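Local coordinates for tryparedoxin (Leishmania major, PDB 3S9F), which probably carries reducing equivalents to tryparedoxin peroxidase as a thioredoxin-fold disulfide reductase of the Leishmania detoxification pathway, at residues 32-36 / 107-111; 54-58 / 100-106; 66-70 / 148-152; 87-91 / 117-121. All blocks are in the same frame, centred on the assembly; numbering follows the deposited sequence. Where two conformers were deposited one is given.

Contact 1. Residues 32-36 / 107-111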
loop_
_atom_site.group_PDB
_atom_site.type_symbol
_atom_site.label_atom_id
_atom_site.label_comp_id
_atom_site.label_asym_id
_atom_site.label_seq_id
_atom_site.Cartn_x
_atom_site.Cartn_y
_atom_site.Cartn_z
ATOM N N LEU A 32 -4.118 2.837 0.696
ATOM C CA LEU A 32 -4.927 1.625 0.703
ATOM C C LEU A 32 -6.089 1.830 1.664
ATOM O O LEU A 32 -5.898 2.252 2.806
ATOM C CB LEU A 32 -4.094 0.422 1.150
ATOM C CG LEU A 32 -4.767 -0.952 1.144
ATOM C CD1 LEU A 32 -4.803 -1.484 -0.270
ATOM C CD2 LEU A 32 -3.995 -1.900 2.054
ATOM N N LYS A 33 -7.293 1.538 1.212
ATOM C CA LYS A 33 -8.415 1.594 2.128
ATOM C C LYS A 33 -8.641 0.164 2.633
ATOM O O LYS A 33 -8.682 -0.767 1.842
ATOM C CB LYS A 33 -9.646 2.211 1.458
ATOM C CG LYS A 33 -9.445 3.636 0.908
ATOM C CD LYS A 33 -8.682 4.552 1.879
ATOM C CE LYS A 33 -8.332 5.896 1.219
ATOM N NZ LYS A 33 -7.287 6.650 1.994
ATOM N N LEU A 34 -8.666 -0.015 3.950
ATOM C CA LEU A 34 -8.981 -1.319 4.528
ATOM C C LEU A 34 -10.489 -1.494 4.625
ATOM O O LEU A 34 -11.234 -0.520 4.815
ATOM C CB LEU A 34 -8.341 -1.468 5.908
ATOM C CG LEU A 34 -6.812 -1.506 5.977
ATOM C CD1 LEU A 34 -6.352 -1.488 7.440
ATOM C CD2 LEU A 34 -6.228 -2.704 5.189
ATOM N N ARG A 35 -10.948 -2.725 4.461
ATOM C CA ARG A 35 -12.342 -3.063 4.649
ATOM C C ARG A 35 -12.694 -3.042 6.161
ATOM O O ARG A 35 -11.920 -3.530 6.983
ATOM C CB ARG A 35 -12.546 -4.445 4.043
ATOM C CG ARG A 35 -13.884 -5.003 4.145
ATOM C CD ARG A 35 -14.643 -4.925 2.847
ATOM N NE ARG A 35 -15.928 -5.508 3.151
ATOM C CZ ARG A 35 -16.463 -6.566 2.561
ATOM N NH1 ARG A 35 -17.641 -6.993 2.990
ATOM N NH2 ARG A 35 -15.854 -7.165 1.543
ATOM N N LYS A 36 -13.878 -2.538 6.489
ATOM C CA LYS A 36 -14.438 -2.655 7.825
ATOM C C LYS A 36 -15.882 -3.025 7.633
ATOM O O LYS A 36 -16.720 -2.168 7.457
ATOM C CB LYS A 36 -14.341 -1.365 8.605
ATOM C CG LYS A 36 -14.887 -1.516 9.978
ATOM C CD LYS A 36 -14.766 -0.259 10.760
ATOM C CE LYS A 36 -15.365 -0.435 12.112
ATOM N NZ LYS A 36 -15.407 0.850 12.778
ATOM N N LEU A 107 -11.051 -5.964 10.742
ATOM C CA LEU A 107 -10.780 -5.370 9.432
ATOM C C LEU A 107 -10.280 -6.374 8.399
ATOM O O LEU A 107 -9.908 -7.449 8.744
ATOM C CB LEU A 107 -9.704 -4.297 9.567
ATOM C CG LEU A 107 -9.897 -3.203 10.621
ATOM C CD1 LEU A 107 -8.785 -2.194 10.636
ATOM C CD2 LEU A 107 -11.186 -2.540 10.364
ATOM N N SER A 108 -10.247 -5.980 7.134
ATOM C CA SER A 108 -9.629 -6.862 6.120
ATOM C C SER A 108 -8.896 -6.060 5.064
ATOM O O SER A 108 -9.283 -4.974 4.686
ATOM C CB SER A 108 -10.689 -7.765 5.431
ATOM O OG SER A 108 -10.088 -8.689 4.525
ATOM N N ILE A 109 -7.816 -6.636 4.563
ATOM C CA ILE A 109 -7.302 -6.212 3.272
ATOM C C ILE A 109 -8.385 -6.580 2.240
ATOM O O ILE A 109 -8.928 -7.694 2.282
ATOM C CB ILE A 109 -5.985 -6.960 2.988
ATOM C CG1 ILE A 109 -4.906 -6.519 4.007
ATOM C CG2 ILE A 109 -5.534 -6.733 1.534
ATOM C CD1 ILE A 109 -3.696 -7.493 4.087
ATOM N N PRO A 110 -8.729 -5.648 1.333
ATOM C CA PRO A 110 -9.794 -5.951 0.388
ATOM C C PRO A 110 -9.434 -7.152 -0.486
ATOM O O PRO A 110 -8.252 -7.410 -0.766
ATOM C CB PRO A 110 -9.887 -4.687 -0.459
ATOM C CG PRO A 110 -9.400 -3.596 0.448
ATOM C CD PRO A 110 -8.285 -4.247 1.250
ATOM N N PHE A 111 -10.464 -7.899 -0.875
ATOM C CA PHE A 111 -10.277 -9.072 -1.719
ATOM C C PHE A 111 -9.427 -8.793 -2.966
ATOM O O PHE A 111 -8.596 -9.618 -3.364
ATOM C CB PHE A 111 -11.628 -9.624 -2.188
ATOM C CG PHE A 111 -11.485 -10.760 -3.148
ATOM C CD1 PHE A 111 -11.113 -12.017 -2.691
ATOM C CD2 PHE A 111 -11.669 -10.561 -4.521
ATOM C CE1 PHE A 111 -10.962 -13.078 -3.581
ATOM C CE2 PHE A 111 -11.509 -11.610 -5.425
ATOM C CZ PHE A 111 -11.162 -12.875 -4.952
#

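Contact 2. Residues 54-58 / 100-106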
loop_
_atom_site.group_PDB
_atom_site.type_symbol
_atom_site.label_atom_id
_atom_site.label_comp_id
_atom_site.label_asym_id
_atom_site.label_seq_id
_atom_site.Cartn_x
_atom_site.Cartn_y
_atom_site.Cartn_z
ATOM N N TYR A 54 -4.072 -11.551 10.236
ATOM C CA TYR A 54 -4.567 -12.903 10.455
ATOM C C TYR A 54 -4.658 -13.565 9.090
ATOM O O TYR A 54 -5.441 -13.128 8.238
ATOM C CB TYR A 54 -5.971 -12.851 11.086
ATOM C CG TYR A 54 -6.601 -14.198 11.346
ATOM C CD1 TYR A 54 -7.951 -14.415 11.059
ATOM C CD2 TYR A 54 -5.854 -15.248 11.904
ATOM C CE1 TYR A 54 -8.551 -15.695 11.304
ATOM C CE2 TYR A 54 -6.428 -16.502 12.142
ATOM C CZ TYR A 54 -7.776 -16.699 11.857
ATOM O OH TYR A 54 -8.323 -17.935 12.106
ATOM N N PHE A 55 -3.828 -14.582 8.880
ATOM C CA PHE A 55 -3.787 -15.324 7.606
ATOM C C PHE A 55 -4.665 -16.537 7.764
ATOM O O PHE A 55 -4.414 -17.381 8.622
ATOM C CB PHE A 55 -2.331 -15.733 7.296
ATOM C CG PHE A 55 -1.386 -14.541 7.141
ATOM C CD1 PHE A 55 -0.805 -13.924 8.272
ATOM C CD2 PHE A 55 -1.122 -14.022 5.890
ATOM C CE1 PHE A 55 0.036 -12.814 8.136
ATOM C CE2 PHE A 55 -0.273 -12.925 5.718
ATOM C CZ PHE A 55 0.323 -12.305 6.863
ATOM N N SER A 56 -5.735 -16.627 6.965
ATOM C CA SER A 56 -6.689 -17.698 7.137
ATOM C C SER A 56 -7.474 -17.828 5.835
ATOM O O SER A 56 -7.331 -17.001 4.938
ATOM C CB SER A 56 -7.640 -17.364 8.288
ATOM O OG SER A 56 -8.428 -18.485 8.599
ATOM N N ALA A 57 -8.303 -18.860 5.737
ATOM C CA ALA A 57 -9.142 -19.059 4.546
ATOM C C ALA A 57 -10.370 -19.855 4.927
ATOM O O ALA A 57 -10.327 -20.712 5.839
ATOM C CB ALA A 57 -8.372 -19.795 3.454
ATOM N N SER A 58 -11.460 -19.589 4.207
ATOM C CA SER A 58 -12.742 -20.248 4.448
ATOM C C SER A 58 -12.648 -21.771 4.269
ATOM O O SER A 58 -13.430 -22.504 4.851
ATOM C CB SER A 58 -13.789 -19.689 3.480
ATOM O OG SER A 58 -13.501 -20.146 2.162
ATOM N N TYR A 100 -16.831 -15.718 4.631
ATOM C CA TYR A 100 -15.917 -15.904 5.762
ATOM C C TYR A 100 -15.663 -14.617 6.530
ATOM O O TYR A 100 -15.724 -14.602 7.763
ATOM C CB TYR A 100 -14.607 -16.544 5.268
ATOM C CG TYR A 100 -13.635 -17.019 6.344
ATOM C CD1 TYR A 100 -14.086 -17.617 7.528
ATOM C CD2 TYR A 100 -12.269 -16.906 6.142
ATOM C CE1 TYR A 100 -13.158 -18.058 8.510
ATOM C CE2 TYR A 100 -11.344 -17.354 7.096
ATOM C CZ TYR A 100 -11.798 -17.926 8.255
ATOM O OH TYR A 100 -10.894 -18.373 9.173
ATOM N N TYR A 101 -15.389 -13.531 5.814
ATOM C CA TYR A 101 -15.118 -12.262 6.486
ATOM C C TYR A 101 -16.360 -11.767 7.231
ATOM O O TYR A 101 -16.260 -11.106 8.264
ATOM C CB TYR A 101 -14.644 -11.202 5.490
ATOM C CG TYR A 101 -14.449 -9.839 6.131
ATOM C CD1 TYR A 101 -13.549 -9.655 7.198
ATOM C CD2 TYR A 101 -15.152 -8.732 5.660
ATOM C CE1 TYR A 101 -13.371 -8.391 7.772
ATOM C CE2 TYR A 101 -14.996 -7.473 6.233
ATOM C CZ TYR A 101 -14.104 -7.313 7.285
ATOM O OH TYR A 101 -13.951 -6.075 7.858
ATOM N N ALA A 102 -17.534 -12.133 6.734
ATOM C CA ALA A 102 -18.801 -11.775 7.401
ATOM C C ALA A 102 -18.891 -12.277 8.845
ATOM O O ALA A 102 -19.622 -11.708 9.665
ATOM C CB ALA A 102 -20.003 -12.315 6.591
ATOM N N LYS A 103 -18.152 -13.345 9.142
ATOM C CA LYS A 103 -18.118 -13.938 10.483
ATOM C C LYS A 103 -17.162 -13.182 11.429
ATOM O O LYS A 103 -17.117 -13.462 12.629
ATOM C CB LYS A 103 -17.697 -15.405 10.377
ATOM C CG LYS A 103 -18.723 -16.247 9.620
ATOM C CD LYS A 103 -18.297 -17.694 9.496
ATOM C CE LYS A 103 -19.492 -18.535 9.094
ATOM N NZ LYS A 103 -19.101 -19.886 8.636
ATOM N N MET A 104 -16.399 -12.245 10.880
ATOM C CA MET A 104 -15.351 -11.547 11.650
ATOM C C MET A 104 -15.729 -10.120 12.004
ATOM O O MET A 104 -16.335 -9.423 11.191
ATOM C CB MET A 104 -14.047 -11.535 10.853
ATOM C CG MET A 104 -13.557 -12.917 10.514
ATOM S SD MET A 104 -12.258 -12.818 9.283
ATOM C CE MET A 104 -11.986 -14.549 9.043
ATOM N N PRO A 105 -15.366 -9.681 13.198
ATOM C CA PRO A 105 -15.698 -8.335 13.675
ATOM C C PRO A 105 -14.614 -7.304 13.397
ATOM O O PRO A 105 -14.770 -6.150 13.743
ATOM C CB PRO A 105 -15.793 -8.527 15.182
ATOM C CG PRO A 105 -14.933 -9.657 15.469
ATOM C CD PRO A 105 -15.002 -10.573 14.300
ATOM N N TRP A 106 -13.524 -7.743 12.793
ATOM C CA TRP A 106 -12.385 -6.882 12.559
ATOM C C TRP A 106 -12.257 -6.371 11.118
ATOM O O TRP A 106 -13.220 -6.330 10.392
ATOM C CB TRP A 106 -11.108 -7.580 13.025
ATOM C CG TRP A 106 -10.968 -8.945 12.518
ATOM C CD1 TRP A 106 -10.716 -9.311 11.242
ATOM C CD2 TRP A 106 -11.057 -10.157 13.269
ATOM N NE1 TRP A 106 -10.645 -10.664 11.139
ATOM C CE2 TRP A 106 -10.848 -11.211 12.374
ATOM C CE3 TRP A 106 -11.300 -10.454 14.606
ATOM C CZ2 TRP A 106 -10.877 -12.525 12.771
ATOM C CZ3 TRP A 106 -11.316 -11.746 14.991
ATOM C CH2 TRP A 106 -11.116 -12.774 14.082
#

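Contact 3. Residues 66-70 / 148-152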
loop_
_atom_site.group_PDB
_atom_site.type_symbol
_atom_site.label_atom_id
_atom_site.label_comp_id
_atom_site.label_asym_id
_atom_site.label_seq_id
_atom_site.Cartn_x
_atom_site.Cartn_y
_atom_site.Cartn_z
ATOM N N PHE A 66 -10.226 -22.361 14.667
ATOM C CA PHE A 66 -9.538 -21.281 15.381
ATOM C C PHE A 66 -10.263 -19.926 15.317
ATOM O O PHE A 66 -10.333 -19.219 16.317
ATOM C CB PHE A 66 -8.088 -21.145 14.889
ATOM C CG PHE A 66 -7.296 -20.073 15.626
ATOM C CD1 PHE A 66 -6.957 -20.248 16.960
ATOM C CD2 PHE A 66 -6.939 -18.887 14.992
ATOM C CE1 PHE A 66 -6.248 -19.277 17.662
ATOM C CE2 PHE A 66 -6.227 -17.895 15.672
ATOM C CZ PHE A 66 -5.873 -18.089 17.013
ATOM N N THR A 67 -10.802 -19.577 14.148
ATOM C CA THR A 67 -11.463 -18.282 13.947
ATOM C C THR A 67 -12.534 -17.959 15.015
ATOM O O THR A 67 -12.548 -16.859 15.560
ATOM C CB THR A 67 -12.019 -18.156 12.510
ATOM O OG1 THR A 67 -10.921 -18.075 11.593
ATOM C CG2 THR A 67 -12.890 -16.910 12.355
ATOM N N PRO A 68 -13.424 -18.924 15.341
ATOM C CA PRO A 68 -14.386 -18.625 16.406
ATOM C C PRO A 68 -13.749 -18.206 17.740
ATOM O O PRO A 68 -14.274 -17.300 18.386
ATOM C CB PRO A 68 -15.157 -19.943 16.571
ATOM C CG PRO A 68 -15.072 -20.582 15.240
ATOM C CD PRO A 68 -13.704 -20.231 14.712
ATOM N N GLN A 69 -12.648 -18.847 18.137
ATOM C CA GLN A 69 -11.926 -18.456 19.358
ATOM C C GLN A 69 -11.324 -17.057 19.254
ATOM O O GLN A 69 -11.405 -16.256 20.191
ATOM C CB GLN A 69 -10.796 -19.427 19.689
ATOM C CG GLN A 69 -10.101 -19.039 21.014
ATOM C CD GLN A 69 -9.184 -20.110 21.572
ATOM O OE1 GLN A 69 -9.034 -21.191 20.986
ATOM N NE2 GLN A 69 -8.569 -19.816 22.727
ATOM N N LEU A 70 -10.699 -16.785 18.116
ATOM C CA LEU A 70 -10.147 -15.444 17.872
ATOM C C LEU A 70 -11.248 -14.369 17.870
ATOM O O LEU A 70 -11.060 -13.287 18.424
ATOM C CB LEU A 70 -9.339 -15.441 16.570
ATOM C CG LEU A 70 -8.575 -14.147 16.271
ATOM C CD1 LEU A 70 -7.581 -13.793 17.379
ATOM C CD2 LEU A 70 -7.894 -14.275 14.885
ATOM N N ARG A 148 -1.190 -17.484 17.215
ATOM C CA ARG A 148 -2.224 -18.541 16.978
ATOM C C ARG A 148 -2.101 -19.619 18.064
ATOM O O ARG A 148 -3.089 -19.912 18.752
ATOM C CB ARG A 148 -2.118 -19.151 15.568
ATOM C CG ARG A 148 -3.168 -20.235 15.255
ATOM C CD ARG A 148 -2.809 -21.553 15.943
ATOM N NE ARG A 148 -3.772 -22.606 15.657
ATOM C CZ ARG A 148 -3.612 -23.503 14.688
ATOM N NH1 ARG A 148 -2.528 -23.464 13.927
ATOM N NH2 ARG A 148 -4.535 -24.435 14.478
ATOM N N HIS A 149 -0.907 -20.175 18.234
ATOM C CA HIS A 149 -0.718 -21.177 19.263
ATOM C C HIS A 149 -0.797 -20.590 20.677
ATOM O O HIS A 149 -1.448 -21.188 21.553
ATOM C CB HIS A 149 0.533 -22.015 18.977
ATOM C CG HIS A 149 0.352 -22.950 17.814
ATOM N ND1 HIS A 149 -0.620 -23.928 17.795
ATOM C CD2 HIS A 149 0.993 -23.035 16.624
ATOM C CE1 HIS A 149 -0.565 -24.581 16.646
ATOM N NE2 HIS A 149 0.406 -24.060 15.918
ATOM N N ALA A 150 -0.215 -19.411 20.890
ATOM C CA ALA A 150 -0.255 -18.760 22.202
ATOM C C ALA A 150 -1.688 -18.522 22.703
ATOM O O ALA A 150 -2.009 -18.809 23.865
ATOM C CB ALA A 150 0.536 -17.452 22.169
ATOM N N LEU A 151 -2.555 -18.018 21.826
ATOM C CA LEU A 151 -3.926 -17.739 22.229
ATOM C C LEU A 151 -4.679 -18.992 22.662
ATOM O O LEU A 151 -5.409 -18.956 23.663
ATOM C CB LEU A 151 -4.705 -16.940 21.178
ATOM C CG LEU A 151 -6.209 -16.803 21.488
ATOM C CD1 LEU A 151 -6.397 -15.974 22.750
ATOM C CD2 LEU A 151 -6.987 -16.190 20.327
ATOM N N THR A 152 -4.495 -20.102 21.946
ATOM C CA THR A 152 -5.169 -21.345 22.337
ATOM C C THR A 152 -4.763 -21.820 23.734
ATOM O O THR A 152 -5.566 -22.413 24.447
ATOM C CB THR A 152 -4.958 -22.485 21.318
ATOM O OG1 THR A 152 -3.633 -23.012 21.443
ATOM C CG2 THR A 152 -5.173 -21.972 19.902
HETATM O O HOH W 1 -8.102 -22.608 24.489
#

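Contact 4. Residues 87-91 / 117-121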
loop_
_atom_site.group_PDB
_atom_site.type_symbol
_atom_site.label_atom_id
_atom_site.label_comp_id
_atom_site.label_asym_id
_atom_site.label_seq_id
_atom_site.Cartn_x
_atom_site.Cartn_y
_atom_site.Cartn_z
ATOM N N LEU A 87 -7.652 -9.065 8.530
ATOM C CA LEU A 87 -7.657 -10.301 7.725
ATOM C C LEU A 87 -6.762 -10.181 6.490
ATOM O O LEU A 87 -6.849 -9.195 5.758
ATOM C CB LEU A 87 -9.092 -10.660 7.309
ATOM C CG LEU A 87 -9.208 -11.892 6.396
ATOM C CD1 LEU A 87 -8.799 -13.193 7.153
ATOM C CD2 LEU A 87 -10.646 -11.991 5.880
ATOM N N ALA A 88 -5.876 -11.177 6.309
ATOM C CA ALA A 88 -5.053 -11.297 5.105
ATOM C C ALA A 88 -5.429 -12.655 4.526
ATOM O O ALA A 88 -4.824 -13.699 4.844
ATOM C CB ALA A 88 -3.574 -11.214 5.462
ATOM N N SER A 89 -6.452 -12.624 3.686
ATOM C CA SER A 89 -7.166 -13.833 3.290
ATOM C C SER A 89 -6.479 -14.652 2.221
ATOM O O SER A 89 -6.026 -14.112 1.214
ATOM C CB SER A 89 -8.564 -13.476 2.785
ATOM O OG SER A 89 -9.195 -14.669 2.347
ATOM N N TRP A 90 -6.413 -15.962 2.449
ATOM C CA TRP A 90 -5.954 -16.886 1.431
ATOM C C TRP A 90 -7.106 -17.416 0.558
ATOM O O TRP A 90 -6.902 -18.327 -0.243
ATOM C CB TRP A 90 -5.200 -18.044 2.074
ATOM C CG TRP A 90 -3.778 -17.720 2.491
ATOM C CD1 TRP A 90 -3.211 -16.485 2.700
ATOM C CD2 TRP A 90 -2.759 -18.681 2.753
ATOM N NE1 TRP A 90 -1.880 -16.632 3.084
ATOM C CE2 TRP A 90 -1.589 -17.973 3.129
ATOM C CE3 TRP A 90 -2.727 -20.083 2.724
ATOM C CZ2 TRP A 90 -0.389 -18.626 3.457
ATOM C CZ3 TRP A 90 -1.548 -20.733 3.043
ATOM C CH2 TRP A 90 -0.390 -19.999 3.424
ATOM N N ASP A 91 -8.289 -16.825 0.685
ATOM C CA ASP A 91 -9.391 -17.156 -0.231
ATOM C C ASP A 91 -9.129 -16.472 -1.557
ATOM O O ASP A 91 -8.798 -15.284 -1.600
ATOM C CB ASP A 91 -10.729 -16.682 0.319
ATOM C CG ASP A 91 -11.314 -17.639 1.326
ATOM O OD1 ASP A 91 -11.699 -18.754 0.919
ATOM O OD2 ASP A 91 -11.406 -17.277 2.514
ATOM N N VAL A 117 -1.619 -9.499 0.025
ATOM C CA VAL A 117 -1.644 -10.712 0.879
ATOM C C VAL A 117 -0.471 -11.633 0.527
ATOM O O VAL A 117 0.200 -12.163 1.413
ATOM C CB VAL A 117 -2.997 -11.469 0.796
ATOM C CG1 VAL A 117 -2.929 -12.797 1.569
ATOM C CG2 VAL A 117 -4.129 -10.580 1.385
ATOM N N GLU A 118 -0.218 -11.777 -0.765
ATOM C CA GLU A 118 0.885 -12.617 -1.244
ATOM C C GLU A 118 2.222 -12.105 -0.722
ATOM O O GLU A 118 3.053 -12.885 -0.257
ATOM C CB GLU A 118 0.909 -12.649 -2.766
ATOM C CG GLU A 118 -0.258 -13.372 -3.414
ATOM C CD GLU A 118 0.004 -13.754 -4.870
ATOM O OE1 GLU A 118 0.955 -13.227 -5.504
ATOM O OE2 GLU A 118 -0.753 -14.604 -5.380
ATOM N N ALA A 119 2.425 -10.796 -0.802
ATOM C CA ALA A 119 3.651 -10.164 -0.288
ATOM C C ALA A 119 3.844 -10.288 1.214
ATOM O O ALA A 119 4.949 -10.569 1.679
ATOM C CB ALA A 119 3.693 -8.690 -0.700
ATOM N N LEU A 120 2.778 -10.041 1.976
ATOM C CA LEU A 120 2.830 -10.177 3.428
ATOM C C LEU A 120 3.068 -11.616 3.842
ATOM O O LEU A 120 3.773 -11.873 4.798
ATOM C CB LEU A 120 1.525 -9.672 4.063
ATOM C CG LEU A 120 1.299 -8.154 4.008
ATOM C CD1 LEU A 120 -0.035 -7.879 4.676
ATOM C CD2 LEU A 120 2.406 -7.418 4.726
ATOM N N THR A 121 2.475 -12.552 3.100
ATOM C CA THR A 121 2.680 -13.974 3.316
ATOM C C THR A 121 4.171 -14.288 3.164
ATOM O O THR A 121 4.756 -15.001 3.998
ATOM C CB THR A 121 1.809 -14.801 2.302
ATOM O OG1 THR A 121 0.415 -14.643 2.647
ATOM C CG2 THR A 121 2.157 -16.270 2.336
#

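Contact 1. Residues 32-36 / 107-111
Leu-34 and Leu-107 both set CG beside the backbone N (chi1 -66° and -52°), and their side chains cross at about a right angle, with CD1 of Leu-34 4.1 Å from CD1 of Leu-107. They meet at a short antiparallel pairing in the mixed sheet of this thioredoxin fold, where strand 34-36 lies beside strand 107-108. Arg-35 and Ser-108 form its hydrogen-bonded pair: Arg-35 N gives to Ser-108 O at 2.8 Å, in the carbonyl plane, and Ser-108 N gives back to Arg-35 O at 3.0 Å. The same Arg-35 O also takes a CA-H...O contact from Leu-107. On the face of Arg-35 and Ser-108 the two CB atoms are 4.0 Å apart, while the arginine chain, bent at chi2, leads its guanidinium away to Gln-37 and Asn-98. The other branch, CD2 of Leu-34, packs 4.2 Å from CG1 of Ile-109, a residue that also touches helix 114-123. Lys-36 lays its CB and CG against CD2 of Leu-107, its extended chain continuing outward. Two residues past Ser-108, the ring of Pro-110 lies against the other backbone: CG of Pro-110 is 3.2 Å from Lys-33 O.

Contact 2. Residues 54-58 / 100-106
Ser-58 and Tyr-100 bring the two backbones closest, their CA atoms 5.5 Å apart, whereas Tyr-54 and Trp-106 at the other end stand 10.1 Å apart at CA. The chain leaves helix 94-101 through a type I turn from Tyr-101 to Met-104, and side chains fill the wider end. Tyr-100 swings its ring away from its own backbone N (chi1 -170°) and reaches across to the strand. Its OH shares a short hydrogen bond with Ser-56 OG (2.5 Å), which lies at the ring edge near the plane, and Thr-67 is a further partner of that hydroxyl. One face of the Tyr-100 ring takes Ser-58 CA, 4.0 Å from the ring centroid in a CH-pi contact; the opposite face carries Met-104 CE over its centre. That methyl also sits at the edge of the Tyr-54 ring, 4.3 Å from CE1 of Tyr-54. Tyr-54 and Trp-106 meet obliquely, planes at 86°, with CD1 of Tyr-54 3.9 Å from CZ2 of Trp-106. Tyr-54 OH bonds Thr-67 as well, and Ser-58 OG bonds Asp-91. The contact joins a flanking helix and its exit turn to interior strand 50-56 of the thioredoxin fold, which runs on to Cys-60 and Cys-63, the disulfide-forming CxxC pair.

Contact 3. Residues 66-70 / 148-152
Phe-66 meets Arg-148 by ring face and aliphatic chain: in the conformer described, CG of Arg-148 stands almost over the ring centre, 3.8 Å from the centroid and 7° off the normal, in a CH-pi contact. The phenylalanine holds its CG anti to the backbone N (chi1 -178°), which carries the ring across to the other helix. Beyond CG the arginine bends at chi2, but it was modelled in two conformers and the position of its guanidinium is doubtful. The rest of the ring is packed obliquely, with CE1 of Phe-66 3.7 Å from CG2 of Thr-152 and CZ of Phe-66 4.0 Å from CD2 of Leu-151. Thr-67 faces away from this contact. Here helix 61-77, which begins with the CxxC motif of the thioredoxin fold, packs against the late helix 147-153; the local axes cross at 67° and approach to 10.9 Å. Around Pro-68 the first helix is kinked, since the N atoms of residues 68 and 69 lack a bond to the preceding turn. Gln-69 extends its chain over the backbone of Leu-151 and Thr-152. Its NE2 is close to Leu-151 O, but the angle is too poor for a hydrogen bond; a water links the two sides instead, receiving a weak bond from Gln-69 NE2 and donating to Thr-152 O. Leu-70 comes in last, its side chain crossing that of Leu-151 at about a right angle, with CD1 of Leu-70 3.8 Å from CD2 of Leu-151.

Contact 4. Residues 87-91 / 117-121
Val-117 presses its two methyl groups against Ala-88, Ser-89 and Trp-90 of the segment that carries strand 83-89, where helix 114-123 packs on the sheet of the thioredoxin fold. Its CG1, anti to the backbone N (chi1 174°), reaches Ser-89 O at 3.4 Å and also CD1 of Trp-90, near the plane of the indole and at its edge. The other branch, CG2, lies over the strand backbone and 4.2 Å from CB of Ala-88; CA of Ala-88 and CA of Val-117 are 5.5 Å apart. Trp-90 follows the strand and swings its indole alongside the helix, one turn on from Val-117 to Thr-121. There NE1 of Trp-90 donates to OG1 of Thr-121 at 3.1 Å, with an N-H...O angle of 148° and the oxygen tilted 22° from the ring plane. The threonine methyl supplements this polar grip, CG2 of Thr-121 lying 3.6 Å from CZ2 of Trp-90. Both residues also touch Phe-55 of the neighbouring strand. Ser-89, its side chain turned from the helix, closes an ST turn by accepting from Asp-91 N. Thr-121 OG1 is itself a donor, so the hydroxyl that receives the indole N-H passes its own hydrogen to Val-117 O at 2.8 Å, above the carbonyl plane and on the opposite face from Thr-121 N.

Contacts 1, 2 and 4 all reach the same sheet, through neighbouring strands: Leu-107 O and Ile-109 N pair with Leu-87 between contacts 1 and 4, and Tyr-54 O with Ala-88 N between contacts 2 and 4. Contact 2 is the buried one, its polar groups tied together by hydroxyls; the other three are partly buried. Contact 1 alone is strand to strand, made by backbone bonds, whereas contact 4 sets a helix on a strand and contact 3 joins two helices without a direct hydrogen bond. Thr-67 links contact 3 to the two tyrosines of contact 2. Contacts 1 and 3 lie on opposite sides of the chain's centre, and contacts 1 and 4 also touch the second subunit.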